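Acetyltransferase, GNAT family protein (PDB 6C32) probably transfers an acetyl group from acetyl coenzyme A to the N-terminal alanine of a protein. Local coordinates at residues R78-V83 against L94-V99; A107-W112 against I143-R148; A126-L131 against A159-R164. All coordinates share one frame; numbering follows the deposited sequence.

Contact 1: residues R78-V83 against L94-V99; sequences RMLPFV and LTIGNV
Leu-80 and Ile-96 face each other as a hydrogen-bonded pair between antiparallel strands, a good example of how backbone register decides which side chains can meet. Leu-80 N donates to Ile-96 O at 2.8 Å, and Ile-96 N returns the bond to Leu-80 O at 3.1 Å. Phe-82 and Leu-94 exchange a second such pair, in which the bond from Phe-82 N is bent to 144° at the hydrogen. At Asn-98, which has positive phi, the pairing slips by one residue, and Val-99 N bonds to Arg-78 O (2.9 Å, nearly straight).

A water bridges the strands on the Thr-95 side, donating to Phe-82 O (2.8 Å) and also bonding to Thr-95 OG1.

Apolar packing occupies both faces of the hairpin. On one, Ile-96 CD1 lies at the edge of the Phe-82 ring, 3.9 Å from Phe-82 CE2, and also touches Leu-80 CB. Leu-80 CD1 then meets Val-99 CG2 at 3.9 Å, the two side chains running roughly at right angles. On the other face, a bend at chi3 (35°) curls Met-79 so that its CE comes to 3.6 Å from Thr-95 CG2. Met-79 also packs against Leu-70 of helix 63-75, whose Glu-73 holds Arg-78 by a salt bridge.

Strands 80-86 and 89-97 form a beta hairpin within the GNAT sheet, hydrogen-bonded on its outer sides to strands 17-23 and 106-113, with Leu-94 packing near the acetyl-CoA-binding Tyr-111.

Contact 2: residues A107-W112 against I143-R148; sequences AWIGYW and IEATVR. With ACO (acetyl coenzyme *a), chain B.
Ile-143 sets its CG2 methyl 3.5 Å from Ile-109 CG2, the two side chains crossing at about a right angle. With CG1 beside the backbone N (chi1 -69°), its other branch brings CD1 to 3.8 Å from Ala-107 CB. Glu-144 carries the parallel pairing: its N donates to Ala-107 O at 2.9 Å, and its O accepts a more bent bond from Ile-109 N (137° at the hydrogen). Glu-144 CG rests beside Trp-108 CB, while OE2 is paired with Arg-142.

The segments 107-112 and 143-147 run at 50° to each other, and direct pairing is lost beyond Glu-144. Ala-145 CB touches both Ile-109 O and the acetyl methyl CH3 of acetyl-CoA, the latter at 3.7 Å. Thr-146 N reaches Ile-109 O only through a water, and Val-147 CG2 lies 4.0 Å from the thioester S1P. On the other strand, Tyr-111 N donates to the acetyl O (3.1 Å), which sits over the centre of the tyrosine ring, and Tyr-111 O accepts cofactor N4P (2.9 Å). GNAT enzymes hold the cofactor in this splayed strand pair.

Strands 89-97 and 178-188 flank the pair, helix 122-135 packs on Ile-109 and Ile-143, and helix 152-161 covers Tyr-111 and Val-147.

Contact 3: residues A126-L131 against A159-R164; sequences ALAMGL and AHVGFR. With ACO (acetyl coenzyme *a), chain B.
Leu-127 O accepts Leu-131 N at 2.8 Å, a bond of the helical turn that separates two leucines, both directed at Val-161 and Phe-163. Val-161 has CG1 anti to the backbone N (chi1 172°) and CG2 beside it, which divides its methyls between the leucines. CG2 lies 3.8 Å from Leu-127 CD2, where the side chains meet at a slant, and CG1 approaches Leu-131 CD2 to 3.7 Å, the two side chains lying alongside and running in opposite senses. The CG2 methyl also nears Ala-128 CB at 4.3 Å, bringing it close to the surface of helix 122-135 itself.

The helix that carries Val-161 ends here in a Schellman motif. Gly-162 is its C-prime residue, with phi at 103°; Phe-163 N bonds back to Leu-158 O, and Gly-162 N makes a weak bond to Ala-159 O. This reversal lets the next side chain return to the same two leucines. The Phe-163 ring presents CE1 to Leu-127 CD2 at 3.8 Å and CZ to Leu-131 CD1 at 4.1 Å, both methyls approaching the ring obliquely. Leu-127 CD2 touches both valine and phenylalanine, with CD1 also near the ring, whereas Leu-131 meets valine with CD2 and phenylalanine with CD1.

Helix 196-202 packs against Ala-128 and Val-161, and Val-185 and Ile-187 of strand 178-188 lie against Phe-163. On the cofactor side, His-160 ND1 is hydrogen-bonded to OG1 of Thr-124, itself an acetyl-CoA ligand, and the edge of the imidazole brings CE1 to 3.6 Å from O3B of acetyl-CoA.

In the fold
From the N terminus, contact 1 comes first and is complete before the others begin: it closes a hairpin, with ten residues, mostly strand, between its segments. Strand 89-97 is followed in the chain by its sheet neighbour 106-113, through which contact 1 is joined to contact 2. Contact 2 closes a thirty-residue beta-alpha-beta crossover whose helix, 122-135, supplies the first half of contact 3. The second half, 159-164, lies beyond strand 142-147, so contacts 2 and 3 cross rather than nest. Leu-127 and Leu-131 face both, reaching Ile-109 and Ile-143 in the sheet. Together the contacts tie the hairpin to the splayed strands and two helices; contacts 2 and 3 touch acetyl-CoA.

Contact 1: residues R78-V83 against L94-V99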
loop_
_atom_site.group_PDB
_atom_site.type_symbol
_atom_site.label_atom_id
_atom_site.label_comp_id
_atom_site.label_asym_id
_atom_site.label_seq_id
_atom_site.Cartn_x
_atom_site.Cartn_y
_atom_site.Cartn_z
ATOM N N ARG A 78 -5.668 3.892 -13.664
ATOM C CA ARG A 78 -4.664 4.751 -13.029
ATOM C C ARG A 78 -4.335 4.356 -11.591
ATOM O O ARG A 78 -3.322 4.828 -11.050
ATOM C CB ARG A 78 -5.129 6.213 -13.050
ATOM C CG ARG A 78 -5.230 6.815 -14.473
ATOM C CD ARG A 78 -5.489 8.326 -14.447
ATOM N NE ARG A 78 -6.830 8.658 -13.970
ATOM C CZ ARG A 78 -7.878 8.874 -14.763
ATOM N NH1 ARG A 78 -7.747 8.796 -16.081
ATOM N NH2 ARG A 78 -9.062 9.162 -14.236
ATOM N N MET A 79 -5.165 3.523 -10.957
ATOM C CA MET A 79 -4.935 3.112 -9.579
ATOM C C MET A 79 -5.399 1.676 -9.399
ATOM O O MET A 79 -6.252 1.185 -10.141
ATOM C CB MET A 79 -5.684 4.006 -8.580
ATOM C CG MET A 79 -5.224 5.456 -8.514
ATOM S SD MET A 79 -6.106 6.322 -7.191
ATOM C CE MET A 79 -6.241 4.984 -6.038
ATOM N N LEU A 80 -4.847 1.007 -8.388
ATOM C CA LEU A 80 -5.382 -0.270 -7.911
ATOM C C LEU A 80 -5.559 -0.143 -6.406
ATOM O O LEU A 80 -4.585 -0.313 -5.649
ATOM C CB LEU A 80 -4.477 -1.444 -8.254
ATOM C CG LEU A 80 -4.436 -1.863 -9.735
ATOM C CD1 LEU A 80 -3.373 -1.058 -10.486
ATOM C CD2 LEU A 80 -4.177 -3.364 -9.870
ATOM N N PRO A 81 -6.774 0.176 -5.939
ATOM C CA PRO A 81 -6.989 0.409 -4.503
ATOM C C PRO A 81 -7.382 -0.867 -3.753
ATOM O O PRO A 81 -8.540 -1.292 -3.801
ATOM C CB PRO A 81 -8.112 1.458 -4.492
ATOM C CG PRO A 81 -8.891 1.181 -5.730
ATOM C CD PRO A 81 -7.910 0.638 -6.761
ATOM N N PHE A 82 -6.424 -1.498 -3.073
ATOM C CA PHE A 82 -6.682 -2.732 -2.343
ATOM C C PHE A 82 -6.858 -2.480 -0.854
ATOM O O PHE A 82 -6.309 -1.533 -0.288
ATOM C CB PHE A 82 -5.555 -3.747 -2.517
ATOM C CG PHE A 82 -5.437 -4.295 -3.897
ATOM C CD1 PHE A 82 -6.304 -5.287 -4.341
ATOM C CD2 PHE A 82 -4.419 -3.869 -4.735
ATOM C CE1 PHE A 82 -6.174 -5.821 -5.605
ATOM C CE2 PHE A 82 -4.270 -4.404 -5.992
ATOM C CZ PHE A 82 -5.158 -5.383 -6.437
ATOM N N VAL A 83 -7.652 -3.339 -0.239
ATOM C CA VAL A 83 -7.735 -3.488 1.212
ATOM C C VAL A 83 -6.817 -4.638 1.603
ATOM O O VAL A 83 -6.766 -5.661 0.904
ATOM C CB VAL A 83 -9.189 -3.774 1.641
ATOM C CG1 VAL A 83 -9.255 -4.257 3.104
ATOM C CG2 VAL A 83 -10.064 -2.550 1.411
ATOM N N LEU A 94 -3.555 -1.143 0.752
ATOM C CA LEU A 94 -2.400 -1.173 -0.132
ATOM C C LEU A 94 -2.870 -0.541 -1.433
ATOM O O LEU A 94 -3.779 -1.068 -2.076
ATOM C CB LEU A 94 -1.916 -2.611 -0.357
ATOM C CG LEU A 94 -0.668 -3.030 -1.178
ATOM C CD1 LEU A 94 -0.755 -2.646 -2.679
ATOM C CD2 LEU A 94 0.668 -2.630 -0.585
ATOM N N THR A 95 -2.287 0.591 -1.802
ATOM C CA THR A 95 -2.730 1.345 -2.968
ATOM C C THR A 95 -1.591 1.446 -3.972
ATOM O O THR A 95 -0.488 1.878 -3.626
ATOM C CB THR A 95 -3.203 2.753 -2.586
ATOM O OG1 THR A 95 -4.200 2.681 -1.554
ATOM C CG2 THR A 95 -3.788 3.462 -3.806
ATOM N N ILE A 96 -1.863 1.034 -5.203
ATOM C CA ILE A 96 -0.991 1.290 -6.340
ATOM C C ILE A 96 -1.560 2.488 -7.083
ATOM O O ILE A 96 -2.755 2.507 -7.417
ATOM C CB ILE A 96 -0.888 0.045 -7.238
ATOM C CG1 ILE A 96 -0.298 -1.108 -6.421
ATOM C CG2 ILE A 96 -0.029 0.313 -8.467
ATOM C CD1 ILE A 96 -1.020 -2.402 -6.613
ATOM N N GLY A 97 -0.730 3.522 -7.293
ATOM C CA GLY A 97 -1.209 4.779 -7.820
ATOM C C GLY A 97 -0.361 5.277 -8.977
ATOM O O GLY A 97 0.764 4.811 -9.211
ATOM N N ASN A 98 -0.916 6.262 -9.690
ATOM C CA ASN A 98 -0.229 6.894 -10.818
ATOM C C ASN A 98 0.266 5.840 -11.812
ATOM O O ASN A 98 1.413 5.871 -12.264
ATOM C CB ASN A 98 0.926 7.777 -10.315
ATOM C CG ASN A 98 1.509 8.677 -11.398
ATOM O OD1 ASN A 98 0.804 9.127 -12.307
ATOM N ND2 ASN A 98 2.812 8.938 -11.303
ATOM N N VAL A 99 -0.600 4.871 -12.127
ATOM C CA VAL A 99 -0.223 3.787 -13.031
ATOM C C VAL A 99 -0.119 4.326 -14.453
ATOM O O VAL A 99 -1.038 4.978 -14.961
ATOM C CB VAL A 99 -1.237 2.631 -12.953
ATOM C CG1 VAL A 99 -0.889 1.536 -13.973
ATOM C CG2 VAL A 99 -1.268 2.026 -11.538
HETATM O O HOH W 1 -6.666 1.139 -1.129
#

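Contact 2: residues A107-W112 against I143-R148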
loop_
_atom_site.group_PDB
_atom_site.type_symbol
_atom_site.label_atom_id
_atom_site.label_comp_id
_atom_site.label_asym_id
_atom_site.label_seq_id
_atom_site.Cartn_x
_atom_site.Cartn_y
_atom_site.Cartn_z
ATOM N N ALA A 107 4.456 2.762 -11.572
ATOM C CA ALA A 107 3.460 3.232 -10.613
ATOM C C ALA A 107 4.155 3.418 -9.270
ATOM O O ALA A 107 5.261 2.915 -9.052
ATOM C CB ALA A 107 2.291 2.245 -10.458
ATOM N N TRP A 108 3.480 4.111 -8.358
ATOM C CA TRP A 108 3.904 4.119 -6.963
ATOM C C TRP A 108 3.030 3.179 -6.134
ATOM O O TRP A 108 1.937 2.772 -6.548
ATOM C CB TRP A 108 3.903 5.540 -6.358
ATOM C CG TRP A 108 2.592 6.325 -6.359
ATOM C CD1 TRP A 108 2.287 7.401 -7.154
ATOM C CD2 TRP A 108 1.462 6.160 -5.473
ATOM N NE1 TRP A 108 1.035 7.886 -6.845
ATOM C CE2 TRP A 108 0.504 7.143 -5.826
ATOM C CE3 TRP A 108 1.158 5.264 -4.439
ATOM C CZ2 TRP A 108 -0.733 7.264 -5.172
ATOM C CZ3 TRP A 108 -0.086 5.380 -3.795
ATOM C CH2 TRP A 108 -1.011 6.376 -4.169
ATOM N N ILE A 109 3.546 2.813 -4.955
ATOM C CA ILE A 109 2.861 1.904 -4.043
ATOM C C ILE A 109 2.886 2.516 -2.645
ATOM O O ILE A 109 3.894 3.108 -2.236
ATOM C CB ILE A 109 3.495 0.489 -4.077
ATOM C CG1 ILE A 109 2.552 -0.553 -3.463
ATOM C CG2 ILE A 109 4.888 0.456 -3.435
ATOM C CD1 ILE A 109 2.731 -1.979 -4.078
ATOM N N GLY A 110 1.756 2.434 -1.939
ATOM C CA GLY A 110 1.669 2.936 -0.576
ATOM C C GLY A 110 0.818 1.996 0.257
ATOM O O GLY A 110 0.085 1.172 -0.280
ATOM N N TYR A 111 0.923 2.123 1.583
ATOM C CA TYR A 111 0.235 1.174 2.457
ATOM C C TYR A 111 0.127 1.737 3.867
ATOM O O TYR A 111 0.856 2.659 4.256
ATOM C CB TYR A 111 0.971 -0.179 2.510
ATOM C CG TYR A 111 2.463 0.023 2.659
ATOM C CD1 TYR A 111 3.042 0.270 3.909
ATOM C CD2 TYR A 111 3.289 0.033 1.542
ATOM C CE1 TYR A 111 4.426 0.500 4.033
ATOM C CE2 TYR A 111 4.657 0.244 1.651
ATOM C CZ TYR A 111 5.218 0.481 2.896
ATOM O OH TYR A 111 6.571 0.705 2.962
ATOM N N TRP A 112 -0.783 1.144 4.635
ATOM C CA TRP A 112 -0.846 1.377 6.070
ATOM C C TRP A 112 -1.527 0.173 6.706
ATOM O O TRP A 112 -2.329 -0.519 6.061
ATOM C CB TRP A 112 -1.588 2.682 6.400
ATOM C CG TRP A 112 -3.065 2.643 6.084
ATOM C CD1 TRP A 112 -3.675 3.038 4.914
ATOM C CD2 TRP A 112 -4.122 2.215 6.960
ATOM N NE1 TRP A 112 -5.041 2.868 5.011
ATOM C CE2 TRP A 112 -5.340 2.369 6.257
ATOM C CE3 TRP A 112 -4.155 1.720 8.276
ATOM C CZ2 TRP A 112 -6.577 2.036 6.820
ATOM C CZ3 TRP A 112 -5.385 1.385 8.832
ATOM C CH2 TRP A 112 -6.577 1.545 8.106
ATOM N N ILE A 143 8.099 -0.255 -9.930
ATOM C CA ILE A 143 7.281 0.280 -8.840
ATOM C C ILE A 143 8.171 1.153 -7.961
ATOM O O ILE A 143 9.266 0.734 -7.570
ATOM C CB ILE A 143 6.627 -0.840 -8.004
ATOM C CG1 ILE A 143 5.537 -1.574 -8.823
ATOM C CG2 ILE A 143 6.056 -0.278 -6.687
ATOM C CD1 ILE A 143 4.370 -0.660 -9.269
ATOM N N GLU A 144 7.705 2.357 -7.648
ATOM C CA GLU A 144 8.428 3.260 -6.761
ATOM C C GLU A 144 7.589 3.526 -5.519
ATOM O O GLU A 144 6.389 3.239 -5.470
ATOM C CB GLU A 144 8.764 4.583 -7.472
ATOM C CG GLU A 144 7.529 5.431 -7.797
ATOM C CD GLU A 144 7.864 6.693 -8.586
ATOM O OE1 GLU A 144 7.041 7.629 -8.566
ATOM O OE2 GLU A 144 8.935 6.749 -9.234
ATOM N N ALA A 145 8.237 4.076 -4.499
ATOM C CA ALA A 145 7.535 4.510 -3.302
ATOM C C ALA A 145 8.259 5.736 -2.761
ATOM O O ALA A 145 9.453 5.911 -2.997
ATOM C CB ALA A 145 7.464 3.407 -2.230
ATOM N N THR A 146 7.525 6.598 -2.070
ATOM C CA THR A 146 8.122 7.725 -1.370
ATOM C C THR A 146 7.862 7.566 0.120
ATOM O O THR A 146 6.779 7.132 0.529
ATOM C CB THR A 146 7.578 9.072 -1.863
ATOM O OG1 THR A 146 6.143 9.067 -1.792
ATOM C CG2 THR A 146 8.029 9.322 -3.306
ATOM N N VAL A 147 8.862 7.915 0.925
ATOM C CA VAL A 147 8.804 7.654 2.360
ATOM C C VAL A 147 9.706 8.649 3.079
ATOM O O VAL A 147 10.846 8.898 2.656
ATOM C CB VAL A 147 9.200 6.197 2.671
ATOM C CG1 VAL A 147 10.595 5.880 2.134
ATOM C CG2 VAL A 147 9.091 5.908 4.186
ATOM N N ARG A 148 9.194 9.246 4.151
ATOM C CA ARG A 148 10.007 10.193 4.904
ATOM C C ARG A 148 11.223 9.474 5.486
ATOM O O ARG A 148 11.101 8.336 5.967
ATOM C CB ARG A 148 9.186 10.842 6.017
ATOM C CG ARG A 148 8.050 11.739 5.508
ATOM C CD ARG A 148 7.305 12.384 6.674
ATOM N NE ARG A 148 8.169 13.215 7.510
ATOM C CZ ARG A 148 7.794 13.729 8.681
ATOM N NH1 ARG A 148 6.573 13.495 9.149
ATOM N NH2 ARG A 148 8.635 14.473 9.388
HETATM N N1A ACO B . 12.872 1.382 13.915
HETATM C C2A ACO B . 13.297 0.320 13.203
HETATM N N3A ACO B . 12.477 -0.689 12.878
HETATM C C4A ACO B . 11.176 -0.672 13.275
HETATM C C5A ACO B . 10.689 0.397 14.019
HETATM C C6A ACO B . 11.601 1.450 14.334
HETATM N N6A ACO B . 11.126 2.620 15.121
HETATM N N7A ACO B . 9.414 0.157 14.261
HETATM C C8A ACO B . 9.097 -1.000 13.709
HETATM N N9A ACO B . 10.171 -1.510 13.122
HETATM C C1B ACO B . 10.260 -2.786 12.388
HETATM C C2B ACO B . 9.478 -3.711 12.793
HETATM O O2B ACO B . 10.009 -4.480 13.927
HETATM C C3B ACO B . 9.379 -4.672 11.455
HETATM O O3B ACO B . 10.666 -5.303 11.220
HETATM P P3B ACO B . 11.158 -6.725 11.928
HETATM O O7A ACO B . 11.397 -6.525 13.430
HETATM O O8A ACO B . 12.440 -7.106 11.188
HETATM O O9A ACO B . 10.112 -7.805 11.767
HETATM C C4B ACO B . 9.213 -3.823 10.452
HETATM O O4B ACO B . 9.692 -2.477 10.948
HETATM C C5B ACO B . 7.692 -3.672 10.080
HETATM O O5B ACO B . 7.498 -4.735 9.162
HETATM P P1A ACO B . 5.988 -5.345 9.135
HETATM O O1A ACO B . 5.811 -6.158 7.880
HETATM O O2A ACO B . 5.753 -6.101 10.427
HETATM O O3A ACO B . 5.096 -3.997 9.035
HETATM P P2A ACO B . 3.729 -3.587 9.834
HETATM O O4A ACO B . 2.642 -4.597 9.580
HETATM O O5A ACO B . 4.127 -3.443 11.320
HETATM O O6A ACO B . 3.296 -2.108 9.223
HETATM C CBP ACO B . 3.666 0.252 8.798
HETATM C CCP ACO B . 4.327 -1.094 9.179
HETATM C CDP ACO B . 4.765 1.310 8.680
HETATM C CEP ACO B . 2.946 0.087 7.428
HETATM C CAP ACO B . 2.665 0.610 9.885
HETATM O OAP ACO B . 3.358 0.882 11.135
HETATM C C9P ACO B . 1.851 1.817 9.543
HETATM O O9P ACO B . 0.804 1.688 8.913
HETATM N N8P ACO B . 2.319 3.126 9.988
HETATM C C7P ACO B . 1.619 4.394 9.754
HETATM C C6P ACO B . 1.353 4.651 8.254
HETATM C C5P ACO B . 2.667 4.574 7.439
HETATM O O5P ACO B . 3.752 4.977 7.890
HETATM N N4P ACO B . 2.601 3.979 6.107
HETATM C C3P ACO B . 3.835 3.893 5.252
HETATM C C2P ACO B . 3.996 5.330 4.658
HETATM S S1P ACO B . 5.273 5.284 3.370
HETATM C C ACO B . 4.618 4.167 2.084
HETATM O O ACO B . 3.466 3.827 2.086
HETATM C CH3 ACO B . 5.599 3.676 0.974
HETATM O O HOH W 2 4.596 5.727 -2.126
#

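Contact 3: residues A126-L131 against A159-R164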
loop_
_atom_site.group_PDB
_atom_site.type_symbol
_atom_site.label_atom_id
_atom_site.label_comp_id
_atom_site.label_asym_id
_atom_site.label_seq_id
_atom_site.Cartn_x
_atom_site.Cartn_y
_atom_site.Cartn_z
ATOM N N ALA A 126 1.841 -7.702 2.436
ATOM C CA ALA A 126 0.986 -6.929 1.534
ATOM C C ALA A 126 1.790 -6.323 0.386
ATOM O O ALA A 126 1.377 -6.373 -0.782
ATOM C CB ALA A 126 0.265 -5.827 2.322
ATOM N N LEU A 127 2.940 -5.725 0.710
ATOM C CA LEU A 127 3.803 -5.100 -0.286
ATOM C C LEU A 127 4.384 -6.126 -1.251
ATOM O O LEU A 127 4.457 -5.880 -2.464
ATOM C CB LEU A 127 4.936 -4.348 0.420
ATOM C CG LEU A 127 5.964 -3.687 -0.509
ATOM C CD1 LEU A 127 5.276 -2.598 -1.366
ATOM C CD2 LEU A 127 7.122 -3.091 0.310
ATOM N N ALA A 128 4.835 -7.266 -0.725
ATOM C CA ALA A 128 5.391 -8.306 -1.583
ATOM C C ALA A 128 4.348 -8.792 -2.581
ATOM O O ALA A 128 4.612 -8.883 -3.790
ATOM C CB ALA A 128 5.920 -9.469 -0.730
ATOM N N MET A 129 3.140 -9.087 -2.102
ATOM C CA MET A 129 2.160 -9.618 -3.041
ATOM C C MET A 129 1.620 -8.525 -3.951
ATOM O O MET A 129 1.292 -8.807 -5.111
ATOM C CB MET A 129 1.040 -10.376 -2.306
ATOM C CG MET A 129 0.103 -9.604 -1.401
ATOM S SD MET A 129 -0.944 -10.835 -0.505
ATOM C CE MET A 129 -0.035 -11.096 1.012
ATOM N N GLY A 130 1.581 -7.275 -3.476
ATOM C CA GLY A 130 1.232 -6.170 -4.359
ATOM C C GLY A 130 2.236 -5.993 -5.487
ATOM O O GLY A 130 1.861 -5.811 -6.650
ATOM N N LEU A 131 3.527 -6.042 -5.150
ATOM C CA LEU A 131 4.581 -5.952 -6.154
ATOM C C LEU A 131 4.472 -7.082 -7.170
ATOM O O LEU A 131 4.528 -6.851 -8.386
ATOM C CB LEU A 131 5.941 -5.985 -5.465
ATOM C CG LEU A 131 7.121 -5.546 -6.308
ATOM C CD1 LEU A 131 6.990 -4.059 -6.560
ATOM C CD2 LEU A 131 8.420 -5.865 -5.580
ATOM N N ALA A 159 12.756 -2.234 2.677
ATOM C CA ALA A 159 14.011 -2.979 2.611
ATOM C C ALA A 159 13.775 -4.487 2.608
ATOM O O ALA A 159 14.520 -5.211 1.943
ATOM C CB ALA A 159 14.929 -2.595 3.773
ATOM N N HIS A 160 12.757 -4.976 3.337
ATOM C CA HIS A 160 12.447 -6.411 3.348
ATOM C C HIS A 160 12.229 -6.957 1.945
ATOM O O HIS A 160 12.595 -8.100 1.648
ATOM C CB HIS A 160 11.185 -6.687 4.172
ATOM C CG HIS A 160 11.340 -6.437 5.638
ATOM N ND1 HIS A 160 10.259 -6.338 6.489
ATOM C CD2 HIS A 160 12.442 -6.263 6.404
ATOM C CE1 HIS A 160 10.690 -6.112 7.718
ATOM N NE2 HIS A 160 12.012 -6.064 7.694
ATOM N N VAL A 161 11.577 -6.164 1.083
ATOM C CA VAL A 161 11.185 -6.597 -0.256
ATOM C C VAL A 161 12.270 -6.294 -1.291
ATOM O O VAL A 161 12.232 -6.842 -2.405
ATOM C CB VAL A 161 9.808 -5.943 -0.546
ATOM C CG1 VAL A 161 9.349 -6.138 -1.980
ATOM C CG2 VAL A 161 8.747 -6.502 0.412
ATOM N N GLY A 162 13.261 -5.479 -0.947
ATOM C CA GLY A 162 14.384 -5.214 -1.830
ATOM C C GLY A 162 14.378 -3.881 -2.552
ATOM O O GLY A 162 15.094 -3.741 -3.550
ATOM N N PHE A 163 13.613 -2.897 -2.085
ATOM C CA PHE A 163 13.614 -1.597 -2.751
ATOM C C PHE A 163 14.987 -0.922 -2.646
ATOM O O PHE A 163 15.678 -1.039 -1.632
ATOM C CB PHE A 163 12.524 -0.706 -2.147
ATOM C CG PHE A 163 11.156 -0.957 -2.727
ATOM C CD1 PHE A 163 10.354 -1.977 -2.234
ATOM C CD2 PHE A 163 10.678 -0.179 -3.787
ATOM C CE1 PHE A 163 9.093 -2.220 -2.776
ATOM C CE2 PHE A 163 9.412 -0.404 -4.334
ATOM C CZ PHE A 163 8.618 -1.421 -3.833
ATOM N N ARG A 164 15.388 -0.231 -3.716
ATOM C CA ARG A 164 16.625 0.550 -3.770
ATOM C C ARG A 164 16.328 2.032 -3.560
ATOM O O ARG A 164 15.389 2.562 -4.152
ATOM C CB ARG A 164 17.312 0.433 -5.136
ATOM C CG ARG A 164 17.763 -0.923 -5.612
ATOM C CD ARG A 164 18.240 -0.792 -7.069
ATOM N NE ARG A 164 17.116 -0.802 -8.007
ATOM C CZ ARG A 164 16.656 0.263 -8.667
ATOM N NH1 ARG A 164 17.226 1.460 -8.519
ATOM N NH2 ARG A 164 15.615 0.128 -9.487
HETATM N N1A ACO B . 12.872 1.382 13.915
HETATM C C2A ACO B . 13.297 0.320 13.203
HETATM N N3A ACO B . 12.477 -0.689 12.878
HETATM C C4A ACO B . 11.176 -0.672 13.275
HETATM C C5A ACO B . 10.689 0.397 14.019
HETATM C C6A ACO B . 11.601 1.450 14.334
HETATM N N6A ACO B . 11.126 2.620 15.121
HETATM N N7A ACO B . 9.414 0.157 14.261
HETATM C C8A ACO B . 9.097 -1.000 13.709
HETATM N N9A ACO B . 10.171 -1.510 13.122
HETATM C C1B ACO B . 10.260 -2.786 12.388
HETATM C C2B ACO B . 9.478 -3.711 12.793
HETATM O O2B ACO B . 10.009 -4.480 13.927
HETATM C C3B ACO B . 9.379 -4.672 11.455
HETATM O O3B ACO B . 10.666 -5.303 11.220
HETATM P P3B ACO B . 11.158 -6.725 11.928
HETATM O O7A ACO B . 11.397 -6.525 13.430
HETATM O O8A ACO B . 12.440 -7.106 11.188
HETATM O O9A ACO B . 10.112 -7.805 11.767
HETATM C C4B ACO B . 9.213 -3.823 10.452
HETATM O O4B ACO B . 9.692 -2.477 10.948
HETATM C C5B ACO B . 7.692 -3.672 10.080
HETATM O O5B ACO B . 7.498 -4.735 9.162
HETATM P P1A ACO B . 5.988 -5.345 9.135
HETATM O O1A ACO B . 5.811 -6.158 7.880
HETATM O O2A ACO B . 5.753 -6.101 10.427
HETATM O O3A ACO B . 5.096 -3.997 9.035
HETATM P P2A ACO B . 3.729 -3.587 9.834
HETATM O O4A ACO B . 2.642 -4.597 9.580
HETATM O O5A ACO B . 4.127 -3.443 11.320
HETATM O O6A ACO B . 3.296 -2.108 9.223
HETATM C CBP ACO B . 3.666 0.252 8.798
HETATM C CCP ACO B . 4.327 -1.094 9.179
HETATM C CDP ACO B . 4.765 1.310 8.680
HETATM C CEP ACO B . 2.946 0.087 7.428
HETATM C CAP ACO B . 2.665 0.610 9.885
HETATM O OAP ACO B . 3.358 0.882 11.135
HETATM C C9P ACO B . 1.851 1.817 9.543
HETATM O O9P ACO B . 0.804 1.688 8.913
HETATM N N8P ACO B . 2.319 3.126 9.988
HETATM C C7P ACO B . 1.619 4.394 9.754
HETATM C C6P ACO B . 1.353 4.651 8.254
HETATM C C5P ACO B . 2.667 4.574 7.439
HETATM O O5P ACO B . 3.752 4.977 7.890
HETATM N N4P ACO B . 2.601 3.979 6.107
HETATM C C3P ACO B . 3.835 3.893 5.252
HETATM C C2P ACO B . 3.996 5.330 4.658
HETATM S S1P ACO B . 5.273 5.284 3.370
HETATM C C ACO B . 4.618 4.167 2.084
HETATM O O ACO B . 3.466 3.827 2.086
HETATM C CH3 ACO B . 5.599 3.676 0.974
#